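Local coordinates for 3-oxoacyl-(Acyl-carrier protein) synthase (Burkholderia xenovorans, PDB 4EFI), which probably catalyses the condensation of an acyl group with malonyl-acyl carrier protein, a carbon-carbon bond-forming step of fatty-acid synthesis, at residues Arg167-Leu172 with Leu231-Gly236; Ala90-Ser95 with Met139-Thr144. All blocks are in the same frame, centred on the assembly; numbering follows the deposited sequence.

Contact 1: Arg167-Leu172 with Leu231-Gly236; sequences RSTSLL and LFMDGG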
ATOM      1  N   ARG A 167       7.288   4.386 -20.996  1.00 24.86           N
ATOM      2  CA  ARG A 167       8.110   3.262 -20.559  1.00 25.85           C
ATOM      3  C   ARG A 167       8.246   3.188 -19.037  1.00 22.50           C
ATOM      4  O   ARG A 167       8.118   2.117 -18.431  1.00 22.27           O
ATOM      5  CB  ARG A 167       9.487   3.387 -21.200  1.00 28.27           C
ATOM      6  CG  ARG A 167      10.376   2.178 -21.004  1.00 29.37           C
ATOM      7  CD  ARG A 167      11.724   2.446 -21.650  1.00 33.00           C
ATOM      8  NE  ARG A 167      12.463   3.454 -20.900  1.00 32.13           N
ATOM      9  CZ  ARG A 167      13.435   4.214 -21.395  1.00 33.50           C
ATOM     10  NH1 ARG A 167      13.794   4.115 -22.671  1.00 36.25           N
ATOM     11  NH2 ARG A 167      14.046   5.088 -20.605  1.00 36.15           N
ATOM     12  N   SER A 168       8.453   4.338 -18.408  1.00 25.42           N
ATOM     13  CA  SER A 168       8.760   4.378 -16.984  1.00 29.19           C
ATOM     14  C   SER A 168       7.621   3.814 -16.151  1.00 24.35           C
ATOM     15  O   SER A 168       7.848   3.028 -15.229  1.00 27.84           O
ATOM     16  CB  SER A 168       9.077   5.807 -16.539  1.00 31.58           C
ATOM     17  OG  SER A 168      10.219   6.303 -17.220  1.00 34.33           O
ATOM     18  N   THR A 169       6.394   4.201 -16.480  1.00 20.99           N
ATOM     19  CA  THR A 169       5.250   3.753 -15.716  1.00 20.84           C
ATOM     20  C   THR A 169       4.788   2.365 -16.170  1.00 16.07           C
ATOM     21  O   THR A 169       4.361   1.567 -15.350  1.00 16.58           O
ATOM     22  CB  THR A 169       4.073   4.777 -15.741  1.00 20.80           C
ATOM     23  OG1 THR A 169       3.646   5.046 -17.083  1.00 20.22           O
ATOM     24  CG2 THR A 169       4.487   6.079 -15.069  1.00 27.03           C
ATOM     25  N   SER A 170       4.896   2.085 -17.472  1.00 16.95           N
ATOM     26  CA  SER A 170       4.439   0.799 -18.007  1.00 16.71           C
ATOM     27  C   SER A 170       5.164  -0.384 -17.405  1.00 16.23           C
ATOM     28  O   SER A 170       4.564  -1.432 -17.158  1.00 17.77           O
ATOM     29  CB  SER A 170       4.614   0.754 -19.521  1.00 23.88           C
ATOM     30  OG  SER A 170       3.611   1.506 -20.163  1.00 25.29           O
ATOM     31  N   LEU A 171       6.465  -0.251 -17.179  1.00 16.05           N
ATOM     32  CA  LEU A 171       7.256  -1.358 -16.667  1.00 16.66           C
ATOM     33  C   LEU A 171       7.199  -1.483 -15.147  1.00 15.90           C
ATOM     34  O   LEU A 171       7.632  -2.491 -14.586  1.00 16.58           O
ATOM     35  CB  LEU A 171       8.720  -1.154 -17.086  1.00 17.70           C
ATOM     36  CG  LEU A 171       9.088  -1.335 -18.560  1.00 21.18           C
ATOM     37  CD1 LEU A 171      10.516  -0.883 -18.791  1.00 23.03           C
ATOM     38  CD2 LEU A 171       8.944  -2.773 -19.004  1.00 26.31           C
ATOM     39  N   LEU A 172       6.678  -0.469 -14.472  1.00 14.62           N
ATOM     40  CA  LEU A 172       6.783  -0.364 -13.031  1.00 14.21           C
ATOM     41  C   LEU A 172       5.641  -0.976 -12.228  1.00 13.55           C
ATOM     42  O   LEU A 172       5.861  -1.649 -11.234  1.00 13.66           O
ATOM     43  CB  LEU A 172       6.909   1.113 -12.659  1.00 15.07           C
ATOM     44  CG  LEU A 172       7.024   1.407 -11.167  1.00 16.35           C
ATOM     45  CD1 LEU A 172       8.223   0.750 -10.545  1.00 16.58           C
ATOM     46  CD2 LEU A 172       7.088   2.918 -10.974  1.00 16.94           C
ATOM     47  N   LEU A 231      -1.648   8.271 -15.636  1.00 15.67           N
ATOM     48  CA  LEU A 231      -0.780   8.664 -14.554  1.00 14.79           C
ATOM     49  C   LEU A 231       0.462   9.363 -15.065  1.00 15.61           C
ATOM     50  O   LEU A 231       1.151   8.864 -15.950  1.00 17.61           O
ATOM     51  CB  LEU A 231      -0.379   7.416 -13.763  1.00 14.50           C
ATOM     52  CG  LEU A 231       0.540   7.630 -12.571  1.00 16.40           C
ATOM     53  CD1 LEU A 231      -0.156   8.422 -11.499  1.00 17.50           C
ATOM     54  CD2 LEU A 231       1.014   6.271 -12.016  1.00 19.73           C
ATOM     55  N   PHE A 232       0.729  10.521 -14.463  1.00 15.10           N
ATOM     56  CA  PHE A 232       1.956  11.282 -14.667  1.00 14.92           C
ATOM     57  C   PHE A 232       2.807  11.247 -13.406  1.00 14.58           C
ATOM     58  O   PHE A 232       2.314  11.450 -12.312  1.00 15.46           O
ATOM     59  CB  PHE A 232       1.627  12.742 -15.015  1.00 16.04           C
ATOM     60  CG  PHE A 232       2.837  13.632 -15.050  1.00 16.81           C
ATOM     61  CD1 PHE A 232       3.606  13.723 -16.204  1.00 17.43           C
ATOM     62  CD2 PHE A 232       3.231  14.349 -13.926  1.00 16.33           C
ATOM     63  CE1 PHE A 232       4.716  14.504 -16.246  1.00 17.93           C
ATOM     64  CE2 PHE A 232       4.354  15.140 -13.966  1.00 20.30           C
ATOM     65  CZ  PHE A 232       5.099  15.222 -15.128  1.00 20.90           C
ATOM     66  N   MET A 233       4.091  10.985 -13.582  1.00 15.65           N
ATOM     67  CA  MET A 233       5.047  11.038 -12.487  1.00 18.34           C
ATOM     68  C   MET A 233       6.274  11.820 -12.888  1.00 18.65           C
ATOM     69  O   MET A 233       6.896  11.531 -13.917  1.00 20.46           O
ATOM     70  CB  MET A 233       5.507   9.632 -12.101  1.00 21.81           C
ATOM     71  CG  MET A 233       4.398   8.687 -11.830  1.00 22.46           C
ATOM     72  SD  MET A 233       5.020   7.041 -11.370  1.00 27.55           S
ATOM     73  CE  MET A 233       5.831   7.395  -9.809  1.00 33.55           C
ATOM     74  N   ASP A 234       6.647  12.802 -12.075  1.00 17.62           N
ATOM     75  CA  ASP A 234       7.917  13.501 -12.245  1.00 18.89           C
ATOM     76  C   ASP A 234       8.946  12.773 -11.391  1.00 20.86           C
ATOM     77  O   ASP A 234       9.055  13.014 -10.189  1.00 18.92           O
ATOM     78  CB  ASP A 234       7.798  14.977 -11.810  1.00 19.03           C
ATOM     79  CG  ASP A 234       9.037  15.793 -12.134  1.00 20.89           C
ATOM     80  OD1 ASP A 234      10.144  15.243 -12.025  1.00 22.72           O
ATOM     81  OD2 ASP A 234       8.893  16.982 -12.498  1.00 23.70           O
ATOM     82  N   GLY A 235       9.717  11.890 -12.019  1.00 22.76           N
ATOM     83  CA  GLY A 235      10.593  10.995 -11.273  1.00 22.10           C
ATOM     84  C   GLY A 235      11.655  11.692 -10.446  1.00 20.07           C
ATOM     85  O   GLY A 235      11.942  11.281  -9.328  1.00 21.17           O
ATOM     86  N   GLY A 236      12.235  12.746 -11.006  1.00 22.04           N
ATOM     87  CA  GLY A 236      13.271  13.498 -10.321  1.00 25.74           C
ATOM     88  C   GLY A 236      12.744  14.189  -9.081  1.00 24.37           C
ATOM     89  O   GLY A 236      13.384  14.172  -8.020  1.00 24.96           O
TER
HETATM   90  O   HOH W   1       1.216   6.417 -17.399  1.00 18.83           O

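Contact 2: Ala90-Ser95 with Met139-Thr144; sequences ALIFVS and MNLIQT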
ATOM      1  N   ALA A  90     -16.564  -2.188  11.093  1.00 11.89           N
ATOM      2  CA  ALA A  90     -16.222  -1.161  10.115  1.00 11.32           C
ATOM      3  C   ALA A  90     -15.422  -1.782   8.996  1.00 11.97           C
ATOM      4  O   ALA A  90     -14.645  -2.725   9.220  1.00 12.47           O
ATOM      5  CB  ALA A  90     -15.393  -0.056  10.780  1.00 12.31           C
ATOM      6  N   LEU A  91     -15.612  -1.255   7.798  1.00 11.87           N
ATOM      7  CA  LEU A  91     -14.802  -1.594   6.642  1.00 12.14           C
ATOM      8  C   LEU A  91     -14.324  -0.291   6.014  1.00 13.21           C
ATOM      9  O   LEU A  91     -15.123   0.577   5.633  1.00 13.07           O
ATOM     10  CB  LEU A  91     -15.597  -2.400   5.610  1.00 13.58           C
ATOM     11  CG  LEU A  91     -14.730  -2.908   4.449  1.00 15.08           C
ATOM     12  CD1 LEU A  91     -15.093  -4.302   3.982  1.00 14.92           C
ATOM     13  CD2 LEU A  91     -14.736  -1.926   3.292  1.00 14.28           C
ATOM     14  N   ILE A  92     -13.005  -0.163   5.917  1.00 11.39           N
ATOM     15  CA  ILE A  92     -12.385   0.990   5.285  1.00 11.43           C
ATOM     16  C   ILE A  92     -11.731   0.538   3.997  1.00 11.32           C
ATOM     17  O   ILE A  92     -10.923  -0.387   4.027  1.00 12.13           O
ATOM     18  CB  ILE A  92     -11.330   1.586   6.219  1.00 12.17           C
ATOM     19  CG1 ILE A  92     -11.949   1.937   7.581  1.00 15.38           C
ATOM     20  CG2 ILE A  92     -10.710   2.834   5.583  1.00 15.08           C
ATOM     21  CD1 ILE A  92     -10.940   2.458   8.611  1.00 18.24           C
ATOM     22  N   PHE A  93     -12.097   1.160   2.883  1.00 11.09           N
ATOM     23  CA  PHE A  93     -11.539   0.839   1.561  1.00 11.08           C
ATOM     24  C   PHE A  93     -10.602   1.951   1.133  1.00 11.27           C
ATOM     25  O   PHE A  93     -11.036   3.084   0.847  1.00 12.89           O
ATOM     26  CB  PHE A  93     -12.686   0.655   0.539  1.00 11.38           C
ATOM     27  CG  PHE A  93     -12.218   0.336  -0.878  1.00 11.94           C
ATOM     28  CD1 PHE A  93     -11.526  -0.818  -1.155  1.00 13.03           C
ATOM     29  CD2 PHE A  93     -12.502   1.185  -1.927  1.00 13.21           C
ATOM     30  CE1 PHE A  93     -11.122  -1.120  -2.466  1.00 13.37           C
ATOM     31  CE2 PHE A  93     -12.096   0.896  -3.221  1.00 13.37           C
ATOM     32  CZ  PHE A  93     -11.431  -0.257  -3.490  1.00 12.31           C
ATOM     33  N   VAL A  94      -9.314   1.654   1.122  1.00 10.98           N
ATOM     34  CA  VAL A  94      -8.280   2.601   0.721  1.00 11.63           C
ATOM     35  C   VAL A  94      -7.813   2.204  -0.666  1.00 11.88           C
ATOM     36  O   VAL A  94      -7.317   1.074  -0.861  1.00 12.47           O
ATOM     37  CB  VAL A  94      -7.097   2.582   1.687  1.00 13.42           C
ATOM     38  CG1 VAL A  94      -6.013   3.561   1.211  1.00 13.95           C
ATOM     39  CG2 VAL A  94      -7.584   2.921   3.089  1.00 14.82           C
ATOM     40  N   SER A  95      -8.001   3.108  -1.623  1.00 10.81           N
ATOM     41  CA  SER A  95      -7.725   2.814  -3.011  1.00 11.94           C
ATOM     42  C   SER A  95      -7.793   4.086  -3.834  1.00 12.46           C
ATOM     43  O   SER A  95      -8.463   5.055  -3.446  1.00 13.67           O
ATOM     44  CB  SER A  95      -8.754   1.843  -3.560  1.00 13.01           C
ATOM     45  OG  SER A  95      -8.479   1.467  -4.916  1.00 12.78           O
ATOM     46  N   MET A 139      -7.208   1.225  14.149  1.00 11.42           N
ATOM     47  CA  MET A 139      -6.868   1.011  15.546  1.00 12.89           C
ATOM     48  C   MET A 139      -7.457   2.103  16.433  1.00 12.56           C
ATOM     49  O   MET A 139      -7.873   1.838  17.557  1.00 14.07           O
ATOM     50  CB  MET A 139      -5.351   0.884  15.752  1.00 13.21           C
ATOM     51  CG  MET A 139      -4.797  -0.366  15.113  1.00 13.17           C
ATOM     52  SD  MET A 139      -3.126  -0.757  15.668  1.00 14.78           S
ATOM     53  CE  MET A 139      -3.000  -2.435  15.071  1.00 16.28           C
ATOM     54  N   ASN A 140      -7.530   3.336  15.924  1.00 13.14           N
ATOM     55  CA  ASN A 140      -8.193   4.411  16.642  1.00 15.29           C
ATOM     56  C   ASN A 140      -9.689   4.091  16.832  1.00 13.12           C
ATOM     57  O   ASN A 140     -10.210   4.298  17.944  1.00 15.79           O
ATOM     58  CB  ASN A 140      -8.005   5.734  15.890  1.00 15.98           C
ATOM     59  CG  ASN A 140      -8.686   6.893  16.576  1.00 16.44           C
ATOM     60  OD1 ASN A 140      -8.073   7.637  17.323  1.00 22.70           O
ATOM     61  ND2 ASN A 140      -9.926   7.078  16.290  1.00 17.49           N
ATOM     62  N   LEU A 141     -10.345   3.551  15.816  1.00 14.36           N
ATOM     63  CA  LEU A 141     -11.763   3.184  15.949  1.00 15.19           C
ATOM     64  C   LEU A 141     -11.947   2.158  17.083  1.00 15.03           C
ATOM     65  O   LEU A 141     -12.886   2.243  17.873  1.00 16.17           O
ATOM     66  CB  LEU A 141     -12.302   2.590  14.647  1.00 17.23           C
ATOM     67  CG  LEU A 141     -12.481   3.472  13.393  1.00 21.06           C
ATOM     68  CD1 LEU A 141     -13.014   2.657  12.225  1.00 24.57           C
ATOM     69  CD2 LEU A 141     -13.402   4.622  13.710  1.00 25.69           C
ATOM     70  N   ILE A 142     -11.048   1.191  17.171  1.00 13.26           N
ATOM     71  CA  ILE A 142     -11.145   0.159  18.182  1.00 13.59           C
ATOM     72  C   ILE A 142     -10.823   0.734  19.556  1.00 16.15           C
ATOM     73  O   ILE A 142     -11.563   0.509  20.514  1.00 16.54           O
ATOM     74  CB  ILE A 142     -10.230  -1.013  17.810  1.00 12.84           C
ATOM     75  CG1 ILE A 142     -10.832  -1.738  16.615  1.00 13.09           C
ATOM     76  CG2 ILE A 142     -10.051  -1.974  19.004  1.00 14.87           C
ATOM     77  CD1 ILE A 142      -9.881  -2.714  15.940  1.00 14.96           C
ATOM     78  N   GLN A 143      -9.757   1.508  19.673  1.00 13.52           N
ATOM     79  CA  GLN A 143      -9.399   2.093  20.961  1.00 15.96           C
ATOM     80  C   GLN A 143     -10.510   2.965  21.558  1.00 16.77           C
ATOM     81  O   GLN A 143     -10.680   2.974  22.789  1.00 20.73           O
ATOM     82  CB  GLN A 143      -8.097   2.894  20.828  1.00 15.40           C
ATOM     83  CG  GLN A 143      -7.621   3.492  22.140  1.00 18.40           C
ATOM     84  CD  GLN A 143      -6.264   4.164  22.038  1.00 19.63           C
ATOM     85  OE1 GLN A 143      -5.682   4.261  20.965  1.00 20.56           O
ATOM     86  NE2 GLN A 143      -5.764   4.645  23.166  1.00 22.17           N
ATOM     87  N   THR A 144     -11.213   3.701  20.689  1.00 16.40           N
ATOM     88  CA  THR A 144     -12.254   4.672  21.083  1.00 18.88           C
ATOM     89  C   THR A 144     -13.619   4.023  21.246  1.00 23.01           C
ATOM     90  O   THR A 144     -14.622   4.711  21.534  1.00 24.83           O
ATOM     91  CB  THR A 144     -12.383   5.892  20.080  1.00 17.74           C
ATOM     92  OG1 THR A 144     -12.880   5.473  18.791  1.00 21.70           O
ATOM     93  CG2 THR A 144     -11.100   6.523  19.876  1.00 26.45           C
TER

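Contact 1: Arg167-Leu172 with Leu231-Gly236
Thr169, on the short helix 167-170, meets the chain around strand 232-233 with both branches of its side chain, each finding a different kind of partner. Its methyl CG2 lies beside the thioether of Met233, with Thr169 CG2 3.9 Å from Met233 SD, and the two side chains run past one another in opposite directions. Met233 runs its chain straight as far as the sulfur (chi2 -180°), carrying SD out to the methyl; the bend at chi3 turns only the terminal CE. Leu231 adds a looser apolar wall, its CD2 4.6 Å from Thr169 CG2. The hydroxyl of Thr169 sits between the backbone N and the carbonyl carbon (chi1 58°), and from there it works through water. One water donates to Thr169 OG1 at 2.8 Å and, with its other hydrogen, to Leu231 O at 2.8 Å. Thr169 OG1 and Leu231 O subtend 112° at the water oxygen, close to tetrahedral. OG1 is also hydrogen-bonded to Asp166 OD2, just before the helix. Further on, Leu172 points its CB toward residues 231-236, and its CD2 stands 4.6 Å from Met233 SD. Strand 232-233 pairs with strand 205-206 in a two-stranded antiparallel ribbon, and Met233 also rests on Leu205, so the helix packs against a small ribbon outside the two larger sheets. Threonine suits this seam because one residue can offer a methyl to sulfur and a hydroxyl to water. With no direct hydrogen bond between the segments, the polar link depends on a water that spends both its protons bridging side chain to backbone.

Contact 2: Ala90-Ser95 with Met139-Thr144
Leu141 lays its CD1 methyl over the side chains of Ala90 and Ile92, two alternate residues on one face of strand 90-94. This is the packing inside a beta-alpha-beta crossover: helix 130-143 connects parallel strands 120-124 and 149-156, and strand 90-94 runs between those two in the same sheet, so the helix passes over it in a way consistent with the layered alpha/beta core of the thiolase clan. The closer meeting is Leu141 CD1 with Ala90 CB, 3.9 Å apart. Leu141 CD1 also comes within 4.2 Å of Ile92 CD1, where the two side chains reach toward each other tip to tip. Both are drawn out to their full length: Leu141 CD1 is anti to its CA (chi2 179°), and Ile92 CD1 is likewise anti to its CA (chi2 176°). The long branch of isoleucine can therefore share one leucine methyl with the short stub of alanine, whose small size suits the nearest point, where Ala90 and Leu141 have their CA atoms 8.5 Å apart. Leu91 and Phe93 alternate to the other face of the strand, where helix 105-112 packs on them. The next residue of the helix, Ile142, seats it further, touching Val150 of strand 149-156 and Leu182 of strand 176-184. Beyond the apolar patch the helix ends, and Thr144 folds its side chain back on it: Thr144 OG1 donates to Asn140 O at 3.0 Å, 29° out of the carbonyl plane, while Thr144 N reaches that same oxygen from the opposite face.

The two contacts lie on opposite sides of the chain's centre, their own centres about 31 Å apart, and they share no helix or strand. Contact 2 is a buried join within the fold's layered core, where a helix rests on a strand of the six-stranded sheet and only hydrocarbon side chains meet across it. Contact 1, partly buried, sets a short helix against a two-stranded ribbon; there a thioether and a methyl do the apolar work and a water carries the polar link. The smaller patch is purely apolar, whereas the other adds an ordered water to its apolar touch. In sequence, contact 2 closes before contact 1 begins.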